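Local coordinates for uncharacterized protein (Bombyx mori, PDB 5AZ0) that probably reduces aldehydes and ketones to alcohols with a nicotinamide cofactor, at residues K104-Y109 / I339-W344; H137-I142 / N323-V328; Y255-T260 / F291-D296. All blocks are in the same frame, centred on the assembly; numbering follows the deposited sequence.

Contacts 1 and 2 lie side by side where the loop after helix 297-304 folds against the C-terminal ends of strands 100-105 and 133-136 of the TIM barrel; their centres are 13 Å apart. They share a seam: Val105 O lies 3.0 Å from His137 N, a probable hydrogen bond, and the ring of Trp106 meets that of His137 edge-to-face. Lys104 and His137, with Asp70 and Tyr75 beside Lys104, are arranged in a way consistent with the family's active site. Contact 3 lies across the chain's centre, its own centre 38 Å from that of contact 1 and 35 Å from that of contact 2.

Contact 1. Residues K104-Y109 / I339-W344; sequences KVWQHY and IAMRKW
Trp106, His108 and Trp344 form an aromatic cluster just past the C-terminal end of strand 100-105 in the TIM barrel, where the chain's C-terminal loop comes back over the barrel mouth. The pair of tryptophans is T-shaped: the six-membered ring of Trp344 presents its edge to the face of the five-membered ring of Trp106, with planes at 85° and centroids 4.9 Å apart. Trp344 CH2 comes in 3.4 Å from Trp106 CD1. Gln107 lays its NE2 over the opposite face of the Trp106 indole, so the ring is sandwiched. The same Trp344 corner touches His108, CH2 to CE1 at 3.7 Å, near the imidazole plane. His108 is turned there with CG between its own N and carbonyl carbon (chi1 62°), and Tyr109 CD2 lies over one imidazole face. Arg76 makes a cation-pi contact with Trp344, and Phe74 stacks on Trp106. The indole N-H of Trp106 is spent on the backbone of the 3-10 segment 339-341: NE1 donates to Met341 O at 3.1 Å, the oxygen in the indole plane but the donor well above the carbonyl plane, while Met341 CE rests 4.2 Å from Trp106 CZ2.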
loop_
_atom_site.group_PDB
_atom_site.type_symbol
_atom_site.label_atom_id
_atom_site.label_comp_id
_atom_site.label_asym_id
_atom_site.label_seq_id
_atom_site.Cartn_x
_atom_site.Cartn_y
_atom_site.Cartn_z
ATOM N N LYS A 104 6.615 3.193 -6.395
ATOM C CA LYS A 104 7.517 2.593 -5.416
ATOM C C LYS A 104 8.810 2.101 -6.106
ATOM O O LYS A 104 8.762 1.699 -7.253
ATOM C CB LYS A 104 6.859 1.486 -4.590
ATOM C CG LYS A 104 5.472 1.797 -4.090
ATOM C CD LYS A 104 4.844 0.585 -3.407
ATOM C CE LYS A 104 3.351 0.887 -3.313
ATOM N NZ LYS A 104 2.550 -0.242 -2.872
ATOM N N VAL A 105 9.926 2.236 -5.404
ATOM C CA VAL A 105 11.285 1.931 -5.892
ATOM C C VAL A 105 11.669 0.626 -5.202
ATOM O O VAL A 105 11.670 0.525 -3.889
ATOM C CB VAL A 105 12.249 3.015 -5.404
ATOM C CG1 VAL A 105 13.725 2.689 -5.682
ATOM C CG2 VAL A 105 11.880 4.335 -6.080
ATOM N N TRP A 106 12.101 -0.333 -6.013
ATOM C CA TRP A 106 12.437 -1.656 -5.540
ATOM C C TRP A 106 13.872 -1.786 -5.041
ATOM O O TRP A 106 14.683 -0.807 -5.085
ATOM C CB TRP A 106 12.135 -2.641 -6.695
ATOM C CG TRP A 106 11.966 -4.123 -6.370
ATOM C CD1 TRP A 106 12.805 -5.135 -6.772
ATOM C CD2 TRP A 106 10.893 -4.762 -5.660
ATOM N NE1 TRP A 106 12.335 -6.354 -6.337
ATOM C CE2 TRP A 106 11.163 -6.178 -5.670
ATOM C CE3 TRP A 106 9.761 -4.305 -5.006
ATOM C CZ2 TRP A 106 10.334 -7.103 -5.056
ATOM C CZ3 TRP A 106 8.907 -5.215 -4.396
ATOM C CH2 TRP A 106 9.191 -6.615 -4.418
ATOM N N GLN A 107 14.219 -3.015 -4.603
ATOM C CA GLN A 107 15.389 -3.308 -3.720
ATOM C C GLN A 107 16.701 -3.135 -4.380
ATOM O O GLN A 107 17.712 -2.822 -3.702
ATOM C CB GLN A 107 15.329 -4.739 -3.137
ATOM C CG GLN A 107 14.322 -4.898 -2.000
ATOM C CD GLN A 107 12.865 -4.757 -2.402
ATOM O OE1 GLN A 107 12.348 -3.653 -2.443
ATOM N NE2 GLN A 107 12.179 -5.854 -2.608
ATOM N N HIS A 108 16.700 -3.213 -5.720
ATOM C CA HIS A 108 17.964 -2.952 -6.461
ATOM C C HIS A 108 18.266 -1.544 -6.815
ATOM O O HIS A 108 19.331 -1.266 -7.404
ATOM C CB HIS A 108 18.112 -3.882 -7.663
ATOM C CG HIS A 108 17.060 -3.737 -8.702
ATOM N ND1 HIS A 108 15.746 -4.028 -8.469
ATOM C CD2 HIS A 108 17.146 -3.422 -10.022
ATOM C CE1 HIS A 108 15.056 -3.885 -9.592
ATOM N NE2 HIS A 108 15.888 -3.544 -10.548
ATOM N N TYR A 109 17.428 -0.602 -6.367
ATOM C CA TYR A 109 17.700 0.820 -6.694
ATOM C C TYR A 109 17.901 1.593 -5.392
ATOM O O TYR A 109 17.245 2.635 -5.150
ATOM C CB TYR A 109 16.496 1.334 -7.599
ATOM C CG TYR A 109 16.591 0.870 -9.025
ATOM C CD1 TYR A 109 17.507 1.432 -9.874
ATOM C CD2 TYR A 109 15.817 -0.152 -9.536
ATOM C CE1 TYR A 109 17.681 0.981 -11.167
ATOM C CE2 TYR A 109 15.965 -0.592 -10.887
ATOM C CZ TYR A 109 16.895 -0.033 -11.669
ATOM O OH TYR A 109 17.068 -0.407 -12.991
ATOM N N ILE A 339 13.071 -15.822 -8.965
ATOM C CA ILE A 339 13.459 -14.824 -9.986
ATOM C C ILE A 339 12.396 -13.687 -10.170
ATOM O O ILE A 339 12.775 -12.541 -10.335
ATOM C CB ILE A 339 13.849 -15.471 -11.347
ATOM C CG1 ILE A 339 14.626 -14.471 -12.242
ATOM C CG2 ILE A 339 12.617 -16.029 -12.075
ATOM C CD1 ILE A 339 15.722 -15.126 -13.104
ATOM N N ALA A 340 11.097 -14.013 -10.114
ATOM C CA ALA A 340 10.029 -13.032 -10.198
ATOM C C ALA A 340 10.055 -11.897 -9.109
ATOM O O ALA A 340 9.387 -10.883 -9.281
ATOM C CB ALA A 340 8.668 -13.713 -10.190
ATOM N N MET A 341 10.847 -12.064 -8.044
ATOM C CA MET A 341 11.047 -11.055 -7.030
ATOM C C MET A 341 12.319 -10.247 -7.289
ATOM O O MET A 341 12.719 -9.456 -6.433
ATOM C CB MET A 341 11.138 -11.736 -5.661
ATOM C CG MET A 341 10.047 -12.771 -5.382
ATOM S SD MET A 341 8.399 -12.148 -5.499
ATOM C CE MET A 341 8.464 -10.829 -4.293
ATOM N N ARG A 342 12.961 -10.437 -8.452
ATOM C CA ARG A 342 14.261 -9.821 -8.745
ATOM C C ARG A 342 14.427 -9.198 -10.162
ATOM O O ARG A 342 15.139 -8.222 -10.309
ATOM C CB ARG A 342 15.369 -10.870 -8.563
ATOM C CG ARG A 342 15.748 -11.191 -7.134
ATOM C CD ARG A 342 16.876 -12.256 -7.016
ATOM N NE ARG A 342 16.617 -13.573 -7.618
ATOM C CZ ARG A 342 17.089 -14.050 -8.797
ATOM N NH1 ARG A 342 17.865 -13.340 -9.628
ATOM N NH2 ARG A 342 16.750 -15.289 -9.182
ATOM N N LYS A 343 13.857 -9.832 -11.193
ATOM C CA LYS A 343 14.064 -9.473 -12.616
ATOM C C LYS A 343 12.744 -9.629 -13.308
ATOM O O LYS A 343 12.111 -10.655 -13.183
ATOM C CB LYS A 343 15.070 -10.401 -13.307
ATOM C CG LYS A 343 16.504 -10.199 -12.844
ATOM C CD LYS A 343 17.485 -11.269 -13.386
ATOM C CE LYS A 343 18.886 -10.675 -13.394
ATOM N NZ LYS A 343 19.982 -11.649 -13.381
ATOM N N TRP A 344 12.318 -8.603 -14.036
ATOM C CA TRP A 344 11.044 -8.652 -14.765
ATOM C C TRP A 344 11.023 -7.536 -15.858
ATOM O O TRP A 344 11.833 -6.587 -15.804
ATOM C CB TRP A 344 9.854 -8.501 -13.777
ATOM C CG TRP A 344 9.780 -7.069 -13.133
ATOM C CD1 TRP A 344 9.040 -6.000 -13.573
ATOM C CD2 TRP A 344 10.506 -6.601 -11.983
ATOM N NE1 TRP A 344 9.255 -4.908 -12.773
ATOM C CE2 TRP A 344 10.160 -5.241 -11.798
ATOM C CE3 TRP A 344 11.394 -7.202 -11.087
ATOM C CZ2 TRP A 344 10.670 -4.477 -10.762
ATOM C CZ3 TRP A 344 11.922 -6.432 -10.069
ATOM C CH2 TRP A 344 11.551 -5.064 -9.919
#

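Contact 2. Residues H137-I142 / N323-V328; sequences HWPMSI and NYPFDV
Asn323 begins the contact against Pro139 and Met140, in a loop-on-loop packing between the turn after strand 133-136 and the loop after helix 297-304. Its carbonyl oxygen O sits 3.3 Å from Pro139 CG and is also held by Gln181 of helix 179-188. At the amide end one water bridges to the first loop, donating to Asn323 OD1 at 3.0 Å and hydrogen-bonded to Ser141 OG at 3.3 Å; that hydroxyl is hydrogen-bonded to the backbone of Ile151 as well. Tyr324 points its CB away from the other loop and meets it through its backbone, its N lying 3.6 Å from Met140 CG. Pro325 is the wedge. Its CD meets Met140 SD at 3.8 Å, the methionine chain being bent at chi2 (90°) and again at chi3, while its CG abuts Trp138 CZ3 at 4.0 Å, at the indole edge. The carbonyl of Pro325 is taken up by Asn178. Phe326 then meets the same indole corner, CZ to Trp138 CZ3 at 3.6 Å. The two rings are steeply inclined, planes at 75°. Pro325 CG lies over one face of the phenyl ring, offset toward its rim, and Arg311 makes a cation-pi contact with Phe326. A bound acetate, probably from the crystallisation liquor, is about 3 Å from the phenylalanine side chain at the nearest atoms. The contact is thus mainly apolar, two prolines, a methionine and two aromatic rings fitted together and supplemented by one bridging water, while the carbonyls of Asn323 and Pro325 find their partners outside it, in Gln181 and Asn178.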
loop_
_atom_site.group_PDB
_atom_site.type_symbol
_atom_site.label_atom_id
_atom_site.label_comp_id
_atom_site.label_asym_id
_atom_site.label_seq_id
_atom_site.Cartn_x
_atom_site.Cartn_y
_atom_site.Cartn_z
ATOM N N HIS A 137 10.063 0.728 -1.357
ATOM C CA HIS A 137 9.186 -0.441 -1.309
ATOM C C HIS A 137 9.529 -1.383 -0.121
ATOM O O HIS A 137 8.641 -1.828 0.554
ATOM C CB HIS A 137 9.224 -1.183 -2.615
ATOM C CG HIS A 137 7.981 -1.914 -2.936
ATOM N ND1 HIS A 137 7.510 -2.014 -4.226
ATOM C CD2 HIS A 137 7.088 -2.556 -2.156
ATOM C CE1 HIS A 137 6.381 -2.702 -4.224
ATOM N NE2 HIS A 137 6.086 -3.028 -2.977
ATOM N N TRP A 138 10.825 -1.609 0.114
ATOM C CA TRP A 138 11.311 -2.359 1.281
ATOM C C TRP A 138 12.569 -1.748 1.755
ATOM O O TRP A 138 13.258 -1.090 0.984
ATOM C CB TRP A 138 11.606 -3.825 0.955
ATOM C CG TRP A 138 10.404 -4.555 0.602
ATOM C CD1 TRP A 138 9.783 -4.558 -0.597
ATOM C CD2 TRP A 138 9.631 -5.422 1.460
ATOM N NE1 TRP A 138 8.665 -5.404 -0.559
ATOM C CE2 TRP A 138 8.542 -5.911 0.706
ATOM C CE3 TRP A 138 9.777 -5.852 2.781
ATOM C CZ2 TRP A 138 7.584 -6.774 1.236
ATOM C CZ3 TRP A 138 8.808 -6.716 3.331
ATOM C CH2 TRP A 138 7.725 -7.164 2.557
ATOM N N PRO A 139 12.906 -1.958 3.044
ATOM C CA PRO A 139 14.116 -1.391 3.607
ATOM C C PRO A 139 15.424 -2.126 3.162
ATOM O O PRO A 139 16.548 -1.578 3.316
ATOM C CB PRO A 139 13.848 -1.472 5.132
ATOM C CG PRO A 139 12.915 -2.573 5.284
ATOM C CD PRO A 139 12.045 -2.569 4.074
ATOM N N MET A 140 15.297 -3.326 2.609
ATOM C CA MET A 140 16.485 -4.105 2.160
ATOM C C MET A 140 17.012 -3.546 0.818
ATOM O O MET A 140 16.252 -3.002 0.003
ATOM C CB MET A 140 16.178 -5.593 2.004
ATOM C CG MET A 140 15.501 -6.218 3.191
ATOM S SD MET A 140 13.713 -6.175 3.188
ATOM C CE MET A 140 13.148 -7.062 1.745
ATOM N N SER A 141 18.316 -3.691 0.649
ATOM C CA SER A 141 19.054 -3.361 -0.540
ATOM C C SER A 141 19.654 -4.656 -1.100
ATOM O O SER A 141 20.614 -5.176 -0.535
ATOM C CB SER A 141 20.152 -2.408 -0.176
ATOM O OG SER A 141 21.159 -3.024 0.667
ATOM N N ILE A 142 19.058 -5.147 -2.169
ATOM C CA ILE A 142 19.325 -6.429 -2.785
ATOM C C ILE A 142 19.517 -6.317 -4.313
ATOM O O ILE A 142 18.586 -5.881 -5.032
ATOM C CB ILE A 142 18.163 -7.422 -2.521
ATOM C CG1 ILE A 142 17.930 -7.482 -0.994
ATOM C CG2 ILE A 142 18.475 -8.817 -3.066
ATOM C CD1 ILE A 142 16.798 -8.359 -0.568
ATOM N N ASN A 323 18.332 -5.501 7.223
ATOM C CA ASN A 323 17.113 -4.671 7.234
ATOM C C ASN A 323 15.825 -5.380 6.882
ATOM O O ASN A 323 14.743 -4.762 6.851
ATOM C CB ASN A 323 17.319 -3.395 6.398
ATOM C CG ASN A 323 18.297 -2.451 7.024
ATOM O OD1 ASN A 323 19.285 -2.002 6.420
ATOM N ND2 ASN A 323 17.980 -2.041 8.195
ATOM N N TYR A 324 15.863 -6.699 6.739
ATOM C CA TYR A 324 14.632 -7.424 6.749
ATOM C C TYR A 324 13.821 -7.012 7.978
ATOM O O TYR A 324 14.363 -6.979 9.098
ATOM C CB TYR A 324 14.872 -8.882 6.860
ATOM C CG TYR A 324 13.613 -9.715 6.896
ATOM C CD1 TYR A 324 12.903 -9.998 5.740
ATOM C CD2 TYR A 324 13.180 -10.310 8.071
ATOM C CE1 TYR A 324 11.766 -10.789 5.738
ATOM C CE2 TYR A 324 12.068 -11.121 8.095
ATOM C CZ TYR A 324 11.345 -11.372 6.935
ATOM O OH TYR A 324 10.224 -12.224 6.946
ATOM N N PRO A 325 12.537 -6.657 7.780
ATOM C CA PRO A 325 11.860 -5.910 8.852
ATOM C C PRO A 325 11.157 -6.757 9.889
ATOM O O PRO A 325 10.962 -6.285 10.982
ATOM C CB PRO A 325 10.826 -5.033 8.091
ATOM C CG PRO A 325 10.535 -5.842 6.853
ATOM C CD PRO A 325 11.839 -6.522 6.471
ATOM N N PHE A 326 10.762 -7.958 9.528
ATOM C CA PHE A 326 9.918 -8.747 10.387
ATOM C C PHE A 326 10.743 -9.665 11.335
ATOM O O PHE A 326 11.962 -9.829 11.156
ATOM C CB PHE A 326 8.961 -9.567 9.533
ATOM C CG PHE A 326 8.273 -8.792 8.437
ATOM C CD1 PHE A 326 7.785 -7.478 8.647
ATOM C CD2 PHE A 326 8.110 -9.371 7.181
ATOM C CE1 PHE A 326 7.136 -6.793 7.632
ATOM C CE2 PHE A 326 7.462 -8.696 6.173
ATOM C CZ PHE A 326 6.973 -7.404 6.403
ATOM N N ASP A 327 10.060 -10.258 12.308
ATOM C CA ASP A 327 10.707 -11.231 13.248
ATOM C C ASP A 327 11.182 -12.413 12.450
ATOM O O ASP A 327 10.484 -12.854 11.592
ATOM C CB ASP A 327 9.739 -11.697 14.381
ATOM C CG ASP A 327 9.551 -10.621 15.483
ATOM O OD1 ASP A 327 10.399 -9.691 15.615
ATOM O OD2 ASP A 327 8.535 -10.694 16.217
ATOM N N VAL A 328 12.393 -12.875 12.692
ATOM C CA VAL A 328 12.949 -13.991 11.933
ATOM C C VAL A 328 12.503 -15.335 12.544
ATOM O O VAL A 328 12.484 -15.480 13.751
ATOM C CB VAL A 328 14.500 -13.836 11.908
ATOM C CG1 VAL A 328 15.204 -14.991 11.184
ATOM C CG2 VAL A 328 14.875 -12.504 11.234
HETATM O O HOH W 1 20.435 -2.923 3.862
#

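Contact 3. Residues Y255-T260 / F291-D296; sequences YGKTVT and FDFQLD
Tyr255, at the C-terminal end of helix 246-255, packs closely on 293-296, whereas Lys257 NZ and Asp292 meet at the more exposed margin. In the tight part, Phe293 and Leu295 both pack against the same side of the tyrosine: Tyr255 CB touches Phe293 CD2 at 3.8 Å, and Tyr255 CE2 touches Leu295 CD2 at 3.7 Å. Its hydroxyl is gripped as well, since Asp296 N donates to Tyr255 OH at 2.9 Å along a nearly straight line (168°) and Asp299 of the following helix makes a second hydrogen bond to it. Lys257 CG, anti to the carbonyl carbon (chi1 -67°), lies over a face of the Phe293 ring, a CH-pi contact 4.0 Å from the ring centroid. A bend at chi2 then carries the chain along to the solvent side, with exposed Asp292 and Gln294, where Lys257 NZ meets Asp292 OD1 in a salt bridge at 2.7 Å, on that oxygen's syn lone pair; Ser289 O is a further partner of this ammonium. Gly256, with positive phi, ends helix 246-255. Asp296 is the N-cap of helix 297-304, its OD1 bonded to Asp299 N while its OD2 forms a salt bridge with Lys254, so the contact sets a helix C-terminus on a helix N-cap at the periphery of the TIM barrel.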
loop_
_atom_site.group_PDB
_atom_site.type_symbol
_atom_site.label_atom_id
_atom_site.label_comp_id
_atom_site.label_asym_id
_atom_site.label_seq_id
_atom_site.Cartn_x
_atom_site.Cartn_y
_atom_site.Cartn_z
ATOM N N TYR A 255 -25.074 -2.419 11.473
ATOM C CA TYR A 255 -24.881 -1.094 10.816
ATOM C C TYR A 255 -25.235 -1.134 9.335
ATOM O O TYR A 255 -25.184 -0.109 8.655
ATOM C CB TYR A 255 -23.452 -0.598 10.982
ATOM C CG TYR A 255 -22.949 -0.526 12.397
ATOM C CD1 TYR A 255 -23.150 0.585 13.179
ATOM C CD2 TYR A 255 -22.262 -1.584 12.934
ATOM C CE1 TYR A 255 -22.647 0.651 14.487
ATOM C CE2 TYR A 255 -21.771 -1.556 14.224
ATOM C CZ TYR A 255 -21.945 -0.433 14.999
ATOM O OH TYR A 255 -21.382 -0.453 16.271
ATOM N N GLY A 256 -25.586 -2.309 8.837
ATOM C CA GLY A 256 -26.179 -2.423 7.513
ATOM C C GLY A 256 -25.111 -2.530 6.463
ATOM O O GLY A 256 -25.186 -1.878 5.446
ATOM N N LYS A 257 -24.125 -3.388 6.718
ATOM C CA LYS A 257 -22.917 -3.448 5.928
ATOM C C LYS A 257 -22.509 -4.859 5.778
ATOM O O LYS A 257 -22.796 -5.684 6.627
ATOM C CB LYS A 257 -21.770 -2.689 6.651
ATOM C CG LYS A 257 -21.939 -1.182 6.785
ATOM C CD LYS A 257 -21.995 -0.451 5.419
ATOM C CE LYS A 257 -22.425 0.999 5.651
ATOM N NZ LYS A 257 -22.186 1.973 4.560
ATOM N N THR A 258 -21.726 -5.124 4.758
ATOM C CA THR A 258 -21.098 -6.412 4.628
ATOM C C THR A 258 -19.842 -6.595 5.550
ATOM O O THR A 258 -19.376 -5.676 6.241
ATOM C CB THR A 258 -20.699 -6.652 3.170
ATOM O OG1 THR A 258 -19.529 -5.876 2.834
ATOM C CG2 THR A 258 -21.880 -6.296 2.192
ATOM N N VAL A 259 -19.307 -7.800 5.508
ATOM C CA VAL A 259 -18.224 -8.199 6.362
ATOM C C VAL A 259 -16.948 -7.463 5.925
ATOM O O VAL A 259 -16.208 -6.980 6.768
ATOM C CB VAL A 259 -18.071 -9.725 6.390
ATOM C CG1 VAL A 259 -16.718 -10.160 6.914
ATOM C CG2 VAL A 259 -19.162 -10.336 7.261
ATOM N N THR A 260 -16.730 -7.358 4.624
ATOM C CA THR A 260 -15.576 -6.652 4.118
ATOM C C THR A 260 -15.685 -5.173 4.440
ATOM O O THR A 260 -14.701 -4.549 4.764
ATOM C CB THR A 260 -15.378 -6.877 2.626
ATOM O OG1 THR A 260 -16.560 -6.512 1.943
ATOM C CG2 THR A 260 -15.040 -8.281 2.373
ATOM N N PHE A 291 -17.922 4.928 4.785
ATOM C CA PHE A 291 -17.545 6.140 5.506
ATOM C C PHE A 291 -18.701 6.769 6.323
ATOM O O PHE A 291 -18.472 7.663 7.128
ATOM C CB PHE A 291 -16.912 7.131 4.512
ATOM C CG PHE A 291 -15.723 6.561 3.802
ATOM C CD1 PHE A 291 -14.523 6.332 4.495
ATOM C CD2 PHE A 291 -15.793 6.210 2.461
ATOM C CE1 PHE A 291 -13.432 5.791 3.834
ATOM C CE2 PHE A 291 -14.691 5.679 1.802
ATOM C CZ PHE A 291 -13.519 5.456 2.492
ATOM N N ASP A 292 -19.896 6.196 6.195
ATOM C CA ASP A 292 -21.125 6.702 6.790
ATOM C C ASP A 292 -21.542 5.925 8.061
ATOM O O ASP A 292 -22.724 5.854 8.362
ATOM C CB ASP A 292 -22.246 6.599 5.736
ATOM C CG ASP A 292 -22.449 5.199 5.263
ATOM O OD1 ASP A 292 -21.704 4.308 5.723
ATOM O OD2 ASP A 292 -23.330 4.960 4.407
ATOM N N PHE A 293 -20.612 5.324 8.800
ATOM C CA PHE A 293 -20.996 4.584 10.004
ATOM C C PHE A 293 -19.882 4.609 11.030
ATOM O O PHE A 293 -18.730 4.659 10.668
ATOM C CB PHE A 293 -21.517 3.160 9.658
ATOM C CG PHE A 293 -20.455 2.127 9.327
ATOM C CD1 PHE A 293 -19.883 2.064 8.052
ATOM C CD2 PHE A 293 -20.117 1.117 10.247
ATOM C CE1 PHE A 293 -18.967 1.066 7.732
ATOM C CE2 PHE A 293 -19.176 0.120 9.939
ATOM C CZ PHE A 293 -18.578 0.108 8.687
ATOM N N GLN A 294 -20.252 4.645 12.303
ATOM C CA GLN A 294 -19.325 4.747 13.418
ATOM C C GLN A 294 -19.500 3.431 14.176
ATOM O O GLN A 294 -20.621 3.084 14.539
ATOM C CB GLN A 294 -19.693 5.971 14.258
ATOM C CG GLN A 294 -18.713 6.357 15.370
ATOM C CD GLN A 294 -17.459 7.081 14.867
ATOM O OE1 GLN A 294 -17.493 7.792 13.850
ATOM N NE2 GLN A 294 -16.342 6.903 15.581
ATOM N N LEU A 295 -18.422 2.653 14.322
ATOM C CA LEU A 295 -18.443 1.422 15.104
ATOM C C LEU A 295 -18.394 1.842 16.550
ATOM O O LEU A 295 -17.570 2.709 16.926
ATOM C CB LEU A 295 -17.287 0.475 14.757
ATOM C CG LEU A 295 -17.386 -0.198 13.392
ATOM C CD1 LEU A 295 -15.994 -0.437 12.792
ATOM C CD2 LEU A 295 -18.130 -1.525 13.366
ATOM N N ASP A 296 -19.279 1.268 17.382
ATOM C CA ASP A 296 -19.305 1.680 18.810
ATOM C C ASP A 296 -18.283 0.876 19.609
ATOM O O ASP A 296 -17.661 -0.057 19.081
ATOM C CB ASP A 296 -20.729 1.666 19.418
ATOM C CG ASP A 296 -21.320 0.283 19.512
ATOM O OD1 ASP A 296 -20.581 -0.706 19.756
ATOM O OD2 ASP A 296 -22.534 0.217 19.303
#